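Local coordinates for Rho GTPase-activating protein 15 (Homo sapiens, PDB 3BYI), which activates the GTPase activity of Rho-type GTPases, among them RAC1, converting them to the inactive GDP-bound state through its RhoGAP domain, at residues Glu105-Tyr110 with Pro177-Ala182; Leu51-Ile56 with Glu87-Val92. All blocks are in the same frame, centred on the assembly; numbering follows the deposited sequence.

How the contacts relate
Both contacts lie within the all-helical RhoGAP domain, and they follow one another along the chain without nesting or crossing. Contact 2 comes first: the loop 51-56, after helix 37-49, meets the start of helix 89-102 at 87-92, closing a loop that includes helix 63-74. The chain then runs along helix 89-102 into the loop 105-110, where contact 1 opens; 66 residues later, 56 of them helical, it closes against 177-182 at the end of helix 168-180. Helix 89-102 therefore leads from one contact to the other. Their centres are 24 Å apart, on opposite sides of the chain's centre, and their nearest atoms are about 10 Å apart.

Contact 1: residues Glu105-Tyr110 with Pro177-Ala182; sequences EPLFPY and PTLLRA
In this all-helical RhoGAP domain, the Pro106-Phe108 part of the loop between helices 89-102 and 110-120 packs against Leu179-Arg181, at the C-terminal end of helix 168-180. One direct backbone bond joins them, Phe108 N to Leu179 O (3.0 Å, N-H...O angle 167°). Two waters extend the link: one molecule bridges Leu107 N and Thr178 O, another donates to both Phe108 O and Leu180 O. The Phe108 ring takes Leu180 over one face, a CH-pi contact with Leu180 CG 3.8 Å from the ring centroid and 24° off its normal. Leu179 O lies close to the ring plane, at the rim, and Phe108 CE1 also touches Leu179 CB at 3.8 Å, while Phe116 packs edge-to-face against the ring. Leu107 runs alongside Leu179, their CD2 atoms 3.9 Å apart. Arg181 turns to positive phi as the chain leaves the helix. Its side chain sets out with CG anti to the backbone N (chi1 -161°) and bends at chi3, bringing the guanidinium over Pro106. Arg181 NH2 bonds to Leu103 O, and Pro106 CD lies over one guanidinium face, 3.7 Å from Arg181 NH1.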
ATOM      1  N   GLU A 105      -8.699  -8.155   0.769  1.00 44.75           N
ATOM      2  CA  GLU A 105      -8.124  -8.403   2.077  1.00 45.85           C
ATOM      3  C   GLU A 105      -6.953  -7.417   2.145  1.00 45.81           C
ATOM      4  O   GLU A 105      -6.296  -7.161   1.126  1.00 43.31           O
ATOM      5  CB  GLU A 105      -7.649  -9.853   2.209  1.00 45.48           C
ATOM      6  CG  GLU A 105      -7.225 -10.228   3.633  1.00 60.55           C
ATOM      7  CD  GLU A 105      -6.584 -11.619   3.759  1.00 62.64           C
ATOM      8  OE1 GLU A 105      -6.104 -12.196   2.745  1.00 70.00           O
ATOM      9  OE2 GLU A 105      -6.558 -12.133   4.905  1.00 63.00           O
ATOM     10  N   PRO A 106      -6.733  -6.798   3.317  1.00 46.25           N
ATOM     11  CA  PRO A 106      -5.570  -5.918   3.422  1.00 43.62           C
ATOM     12  C   PRO A 106      -4.203  -6.603   3.263  1.00 44.00           C
ATOM     13  O   PRO A 106      -4.080  -7.811   3.436  1.00 42.35           O
ATOM     14  CB  PRO A 106      -5.741  -5.250   4.819  1.00 43.62           C
ATOM     15  CG  PRO A 106      -6.833  -5.976   5.510  1.00 43.51           C
ATOM     16  CD  PRO A 106      -7.584  -6.795   4.523  1.00 45.74           C
ATOM     17  N   LEU A 107      -3.171  -5.800   2.960  1.00 45.42           N
ATOM     18  CA  LEU A 107      -1.803  -6.311   2.827  1.00 43.87           C
ATOM     19  C   LEU A 107      -1.394  -7.133   4.051  1.00 44.54           C
ATOM     20  O   LEU A 107      -0.744  -8.169   3.927  1.00 45.47           O
ATOM     21  CB  LEU A 107      -0.810  -5.166   2.613  1.00 44.02           C
ATOM     22  CG  LEU A 107       0.670  -5.520   2.330  1.00 46.36           C
ATOM     23  CD1 LEU A 107       0.803  -6.418   1.120  1.00 39.81           C
ATOM     24  CD2 LEU A 107       1.542  -4.238   2.175  1.00 34.67           C
ATOM     25  N   PHE A 108      -1.763  -6.634   5.220  1.00 43.06           N
ATOM     26  CA  PHE A 108      -1.581  -7.354   6.466  1.00 43.74           C
ATOM     27  C   PHE A 108      -2.817  -8.222   6.645  1.00 44.29           C
ATOM     28  O   PHE A 108      -3.909  -7.675   6.937  1.00 45.68           O
ATOM     29  CB  PHE A 108      -1.485  -6.355   7.632  1.00 42.17           C
ATOM     30  CG  PHE A 108      -0.182  -5.620   7.692  1.00 41.81           C
ATOM     31  CD1 PHE A 108       0.120  -4.617   6.765  1.00 41.23           C
ATOM     32  CD2 PHE A 108       0.738  -5.918   8.669  1.00 41.75           C
ATOM     33  CE1 PHE A 108       1.315  -3.937   6.816  1.00 39.03           C
ATOM     34  CE2 PHE A 108       1.944  -5.256   8.719  1.00 41.52           C
ATOM     35  CZ  PHE A 108       2.233  -4.254   7.805  1.00 45.19           C
ATOM     36  N   PRO A 109      -2.685  -9.557   6.464  1.00 43.24           N
ATOM     37  CA  PRO A 109      -3.900 -10.335   6.553  1.00 45.11           C
ATOM     38  C   PRO A 109      -4.571 -10.243   7.924  1.00 47.29           C
ATOM     39  O   PRO A 109      -3.909 -10.181   8.968  1.00 47.22           O
ATOM     40  CB  PRO A 109      -3.436 -11.774   6.237  1.00 44.52           C
ATOM     41  CG  PRO A 109      -2.092 -11.593   5.520  1.00 43.23           C
ATOM     42  CD  PRO A 109      -1.510 -10.413   6.200  1.00 42.33           C
ATOM     43  N   TYR A 110      -5.894 -10.226   7.880  1.00 50.08           N
ATOM     44  CA  TYR A 110      -6.741 -10.288   9.059  1.00 53.49           C
ATOM     45  C   TYR A 110      -6.334 -11.438  10.009  1.00 50.36           C
ATOM     46  O   TYR A 110      -6.344 -11.269  11.232  1.00 51.69           O
ATOM     47  CB  TYR A 110      -8.214 -10.529   8.636  1.00 57.74           C
ATOM     48  CG  TYR A 110      -8.914  -9.501   7.740  1.00 58.08           C
ATOM     49  CD1 TYR A 110      -9.088  -8.185   8.155  1.00 62.10           C
ATOM     50  CD2 TYR A 110      -9.479  -9.891   6.500  1.00 63.42           C
ATOM     51  CE1 TYR A 110      -9.762  -7.249   7.356  1.00 68.09           C
ATOM     52  CE2 TYR A 110     -10.173  -8.968   5.682  1.00 62.64           C
ATOM     53  CZ  TYR A 110     -10.304  -7.641   6.118  1.00 69.62           C
ATOM     54  OH  TYR A 110     -10.954  -6.702   5.311  1.00 66.06           O
ATOM     55  N   PRO A 177      -4.039   2.633   8.388  1.00 46.48           N
ATOM     56  CA  PRO A 177      -5.354   2.279   7.879  1.00 48.09           C
ATOM     57  C   PRO A 177      -5.329   1.654   6.474  1.00 47.26           C
ATOM     58  O   PRO A 177      -6.158   0.811   6.187  1.00 48.55           O
ATOM     59  CB  PRO A 177      -6.092   3.630   7.854  1.00 47.92           C
ATOM     60  CG  PRO A 177      -5.320   4.525   8.732  1.00 47.50           C
ATOM     61  CD  PRO A 177      -3.917   4.068   8.683  1.00 46.29           C
ATOM     62  N   THR A 178      -4.408   2.102   5.621  1.00 46.93           N
ATOM     63  CA  THR A 178      -4.311   1.647   4.233  1.00 47.50           C
ATOM     64  C   THR A 178      -3.893   0.160   4.141  1.00 45.62           C
ATOM     65  O   THR A 178      -4.391  -0.563   3.300  1.00 45.51           O
ATOM     66  CB  THR A 178      -3.322   2.609   3.445  1.00 49.93           C
ATOM     67  OG1 THR A 178      -3.925   3.906   3.291  1.00 46.55           O
ATOM     68  CG2 THR A 178      -2.963   2.112   2.092  1.00 41.77           C
ATOM     69  N   LEU A 179      -3.003  -0.270   5.031  1.00 45.94           N
ATOM     70  CA  LEU A 179      -2.356  -1.576   4.931  1.00 42.17           C
ATOM     71  C   LEU A 179      -2.890  -2.608   5.924  1.00 43.51           C
ATOM     72  O   LEU A 179      -2.792  -3.811   5.683  1.00 43.50           O
ATOM     73  CB  LEU A 179      -0.837  -1.391   5.084  1.00 45.85           C
ATOM     74  CG  LEU A 179      -0.158  -0.429   4.069  1.00 41.82           C
ATOM     75  CD1 LEU A 179       1.271  -0.350   4.346  1.00 43.22           C
ATOM     76  CD2 LEU A 179      -0.325  -0.877   2.657  1.00 35.08           C
ATOM     77  N   LEU A 180      -3.451  -2.142   7.040  1.00 44.04           N
ATOM     78  CA  LEU A 180      -3.973  -3.028   8.080  1.00 44.92           C
ATOM     79  C   LEU A 180      -5.505  -2.958   8.226  1.00 46.17           C
ATOM     80  O   LEU A 180      -6.157  -3.948   8.613  1.00 46.49           O
ATOM     81  CB  LEU A 180      -3.300  -2.714   9.410  1.00 46.56           C
ATOM     82  CG  LEU A 180      -1.802  -3.047   9.476  1.00 47.16           C
ATOM     83  CD1 LEU A 180      -0.826  -1.842   9.411  1.00 37.58           C
ATOM     84  CD2 LEU A 180      -1.559  -3.845  10.715  1.00 35.73           C
ATOM     85  N   ARG A 181      -6.099  -1.810   7.914  1.00 49.65           N
ATOM     86  CA  ARG A 181      -7.578  -1.734   7.835  1.00 53.47           C
ATOM     87  C   ARG A 181      -8.262  -2.297   9.092  1.00 52.67           C
ATOM     88  O   ARG A 181      -9.276  -2.977   9.015  1.00 53.07           O
ATOM     89  CB  ARG A 181      -8.063  -2.496   6.589  1.00 53.09           C
ATOM     90  CG  ARG A 181      -9.471  -2.172   6.080  1.00 56.78           C
ATOM     91  CD  ARG A 181      -9.845  -3.107   4.914  1.00 49.56           C
ATOM     92  NE  ARG A 181      -9.021  -2.868   3.742  1.00 45.40           N
ATOM     93  CZ  ARG A 181      -9.032  -3.598   2.630  1.00 47.39           C
ATOM     94  NH1 ARG A 181      -9.851  -4.638   2.512  1.00 45.40           N
ATOM     95  NH2 ARG A 181      -8.217  -3.270   1.625  1.00 47.18           N
ATOM     96  N   ALA A 182      -7.708  -1.965  10.255  1.00 57.72           N
ATOM     97  CA  ALA A 182      -8.097  -2.591  11.527  1.00 57.32           C
ATOM     98  C   ALA A 182      -9.129  -1.808  12.319  1.00 54.33           C
ATOM     99  O   ALA A 182      -9.545  -2.266  13.377  1.00 51.85           O
ATOM    100  CB  ALA A 182      -6.847  -2.843  12.390  1.00 57.56           C
TER
HETATM  101  O   HOH W   1      -4.215  -2.819   2.054  1.00 30.66           O
HETATM  102  O   HOH W   2      -4.973  -6.269   8.770  1.00 29.77           O

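Contact 2: residues Leu51-Ile56 with Glu87-Val92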
ATOM      1  N   LEU A  51      10.292  12.346  -4.279  1.00 45.31           N
ATOM      2  CA  LEU A  51      10.903  12.228  -2.962  1.00 47.75           C
ATOM      3  C   LEU A  51      11.060  13.569  -2.237  1.00 47.36           C
ATOM      4  O   LEU A  51      11.110  13.612  -1.003  1.00 48.33           O
ATOM      5  CB  LEU A  51      12.251  11.503  -3.038  1.00 47.65           C
ATOM      6  CG  LEU A  51      12.251  10.034  -3.501  1.00 48.62           C
ATOM      7  CD1 LEU A  51      13.727   9.609  -3.653  1.00 40.66           C
ATOM      8  CD2 LEU A  51      11.444   9.096  -2.562  1.00 42.43           C
ATOM      9  N   ASP A  52      11.147  14.646  -3.009  1.00 46.32           N
ATOM     10  CA  ASP A  52      11.310  15.982  -2.457  1.00 46.60           C
ATOM     11  C   ASP A  52      10.005  16.771  -2.397  1.00 44.43           C
ATOM     12  O   ASP A  52       9.999  17.925  -2.083  1.00 47.49           O
ATOM     13  CB  ASP A  52      12.328  16.784  -3.279  1.00 51.03           C
ATOM     14  CG  ASP A  52      13.671  16.066  -3.416  1.00 66.10           C
ATOM     15  OD1 ASP A  52      14.154  15.501  -2.409  1.00 75.18           O
ATOM     16  OD2 ASP A  52      14.253  16.068  -4.529  1.00 89.25           O
ATOM     17  N   VAL A  53       8.888  16.145  -2.715  1.00 45.22           N
ATOM     18  CA  VAL A  53       7.640  16.868  -2.842  1.00 43.05           C
ATOM     19  C   VAL A  53       6.964  16.952  -1.468  1.00 43.92           C
ATOM     20  O   VAL A  53       6.835  15.943  -0.754  1.00 42.56           O
ATOM     21  CB  VAL A  53       6.730  16.214  -3.896  1.00 44.13           C
ATOM     22  CG1 VAL A  53       5.283  16.782  -3.811  1.00 40.88           C
ATOM     23  CG2 VAL A  53       7.334  16.423  -5.280  1.00 34.17           C
ATOM     24  N   ASP A  54       6.556  18.167  -1.098  1.00 41.95           N
ATOM     25  CA  ASP A  54       5.961  18.414   0.216  1.00 43.04           C
ATOM     26  C   ASP A  54       4.724  17.573   0.418  1.00 43.53           C
ATOM     27  O   ASP A  54       3.865  17.540  -0.443  1.00 46.33           O
ATOM     28  CB  ASP A  54       5.586  19.870   0.401  1.00 45.60           C
ATOM     29  CG  ASP A  54       6.792  20.753   0.560  1.00 49.56           C
ATOM     30  OD1 ASP A  54       7.924  20.219   0.462  1.00 47.11           O
ATOM     31  OD2 ASP A  54       6.594  21.970   0.763  1.00 51.51           O
ATOM     32  N   GLY A  55       4.662  16.859   1.541  1.00 42.15           N
ATOM     33  CA  GLY A  55       3.446  16.100   1.889  1.00 42.82           C
ATOM     34  C   GLY A  55       3.194  14.881   1.023  1.00 40.13           C
ATOM     35  O   GLY A  55       2.069  14.391   0.963  1.00 42.60           O
ATOM     36  N   ILE A  56       4.240  14.370   0.385  1.00 41.19           N
ATOM     37  CA  ILE A  56       4.155  13.168  -0.423  1.00 42.66           C
ATOM     38  C   ILE A  56       3.524  12.052   0.391  1.00 42.49           C
ATOM     39  O   ILE A  56       3.958  11.806   1.511  1.00 40.90           O
ATOM     40  CB  ILE A  56       5.545  12.748  -0.986  1.00 44.29           C
ATOM     41  CG1 ILE A  56       5.361  11.726  -2.113  1.00 42.29           C
ATOM     42  CG2 ILE A  56       6.551  12.255   0.135  1.00 36.35           C
ATOM     43  CD1 ILE A  56       4.794  12.329  -3.449  1.00 42.12           C
ATOM     44  N   GLU A  87       1.385  13.931 -14.517  1.00 47.08           N
ATOM     45  CA  GLU A  87       2.442  14.838 -14.068  1.00 48.37           C
ATOM     46  C   GLU A  87       2.367  15.235 -12.595  1.00 46.64           C
ATOM     47  O   GLU A  87       3.375  15.519 -11.983  1.00 47.07           O
ATOM     48  CB  GLU A  87       2.480  16.107 -14.929  1.00 50.19           C
ATOM     49  CG  GLU A  87       1.244  17.006 -14.804  1.00 61.19           C
ATOM     50  N   ASP A  88       1.175  15.222 -12.027  1.00 45.47           N
ATOM     51  CA  ASP A  88       1.008  15.454 -10.588  1.00 42.98           C
ATOM     52  C   ASP A  88       1.283  14.125  -9.872  1.00 41.46           C
ATOM     53  O   ASP A  88       0.517  13.187  -9.999  1.00 39.47           O
ATOM     54  CB  ASP A  88      -0.419  16.005 -10.339  1.00 42.58           C
ATOM     55  CG  ASP A  88      -0.735  16.227  -8.871  1.00 44.19           C
ATOM     56  OD1 ASP A  88       0.155  16.106  -8.028  1.00 42.51           O
ATOM     57  OD2 ASP A  88      -1.904  16.499  -8.570  1.00 49.96           O
ATOM     58  N   ILE A  89       2.429  14.035  -9.189  1.00 40.11           N
ATOM     59  CA  ILE A  89       2.835  12.787  -8.507  1.00 41.41           C
ATOM     60  C   ILE A  89       1.865  12.389  -7.393  1.00 42.09           C
ATOM     61  O   ILE A  89       1.900  11.252  -6.912  1.00 45.36           O
ATOM     62  CB  ILE A  89       4.275  12.872  -7.947  1.00 38.50           C
ATOM     63  CG1 ILE A  89       4.798  11.487  -7.569  1.00 35.73           C
ATOM     64  CG2 ILE A  89       4.364  13.894  -6.771  1.00 31.64           C
ATOM     65  CD1 ILE A  89       4.936  10.518  -8.711  1.00 29.92           C
ATOM     66  N   HIS A  90       1.016  13.312  -6.960  1.00 42.75           N
ATOM     67  CA  HIS A  90       0.007  12.977  -5.965  1.00 42.57           C
ATOM     68  C   HIS A  90      -1.137  12.101  -6.528  1.00 40.38           C
ATOM     69  O   HIS A  90      -1.812  11.407  -5.781  1.00 41.34           O
ATOM     70  CB  HIS A  90      -0.560  14.242  -5.342  1.00 43.31           C
ATOM     71  CG  HIS A  90       0.455  15.089  -4.655  1.00 44.15           C
ATOM     72  ND1 HIS A  90       1.242  14.609  -3.631  1.00 36.01           N
ATOM     73  CD2 HIS A  90       0.812  16.385  -4.838  1.00 40.72           C
ATOM     74  CE1 HIS A  90       2.028  15.586  -3.196  1.00 39.94           C
ATOM     75  NE2 HIS A  90       1.788  16.669  -3.913  1.00 41.88           N
ATOM     76  N   VAL A  91      -1.367  12.158  -7.838  1.00 41.42           N
ATOM     77  CA  VAL A  91      -2.264  11.210  -8.512  1.00 41.29           C
ATOM     78  C   VAL A  91      -1.692   9.770  -8.432  1.00 41.42           C
ATOM     79  O   VAL A  91      -2.435   8.798  -8.252  1.00 41.83           O
ATOM     80  CB  VAL A  91      -2.558  11.625 -10.013  1.00 42.58           C
ATOM     81  CG1 VAL A  91      -3.258  10.484 -10.794  1.00 40.75           C
ATOM     82  CG2 VAL A  91      -3.367  12.906 -10.081  1.00 31.90           C
ATOM     83  N   VAL A  92      -0.366   9.652  -8.523  1.00 41.91           N
ATOM     84  CA  VAL A  92       0.335   8.351  -8.459  1.00 41.42           C
ATOM     85  C   VAL A  92       0.271   7.799  -7.045  1.00 40.84           C
ATOM     86  O   VAL A  92      -0.091   6.624  -6.833  1.00 41.01           O
ATOM     87  CB  VAL A  92       1.792   8.472  -8.977  1.00 42.81           C
ATOM     88  CG1 VAL A  92       2.599   7.195  -8.747  1.00 38.74           C
ATOM     89  CG2 VAL A  92       1.775   8.872 -10.451  1.00 41.02           C
TER
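Val53-Ile56 form a type II beta turn, closed by Ile56 N to Val53 O at 3.2 Å, whose Ile56 comes nearest the first turn of helix 89-102 at His90, with the two CA atoms 6.9 Å apart. Gly55 takes positive phi (71°) in the third position of the turn, as this turn type requires. On the other side Asp88 is the N-cap: its OD1 accepts from His90 N at 3.1 Å, the donor lying 58° out of the carboxylate plane, which fixes the start of the helix from which Ile89 and His90 project.

The side-chain contact is carried by four residues. Val53 and His90 point at each other from the two segments, and Val53 CG1 lies 3.5 Å from both His90 NE2 and His90 CE1, an oblique approach to the imidazole. Asp54 O lies close to the imidazole plane, at its rim, 3.8 Å from His90 CE1. Deeper in, the end of Ile56 meets the branch methyl of Ile89. Ile56 has CG1 anti to its backbone N (chi1 -165°), and the CD1 it carries reaches Ile89 CG2 at 3.7 Å. The same methyl of Ile89 touches Val53 CG2 more loosely, at 4.2 Å. Ile89 also rests on Val46 and Arg49 of helix 37-49, and Ile56 on Met166 and Asn164.

This turn leads toward Arg58, predicted to be the arginine finger that stabilises the transition state of GTP hydrolysis, and lies close to it in sequence and in space. The turn also has polar ties elsewhere, Asp52 in a salt bridge to Lys160 and Gly55 in a backbone bond with Asn164. No hydrogen bond links 51-56 to 87-92, so the direct contact between them, beside the predicted finger, is van der Waals packing.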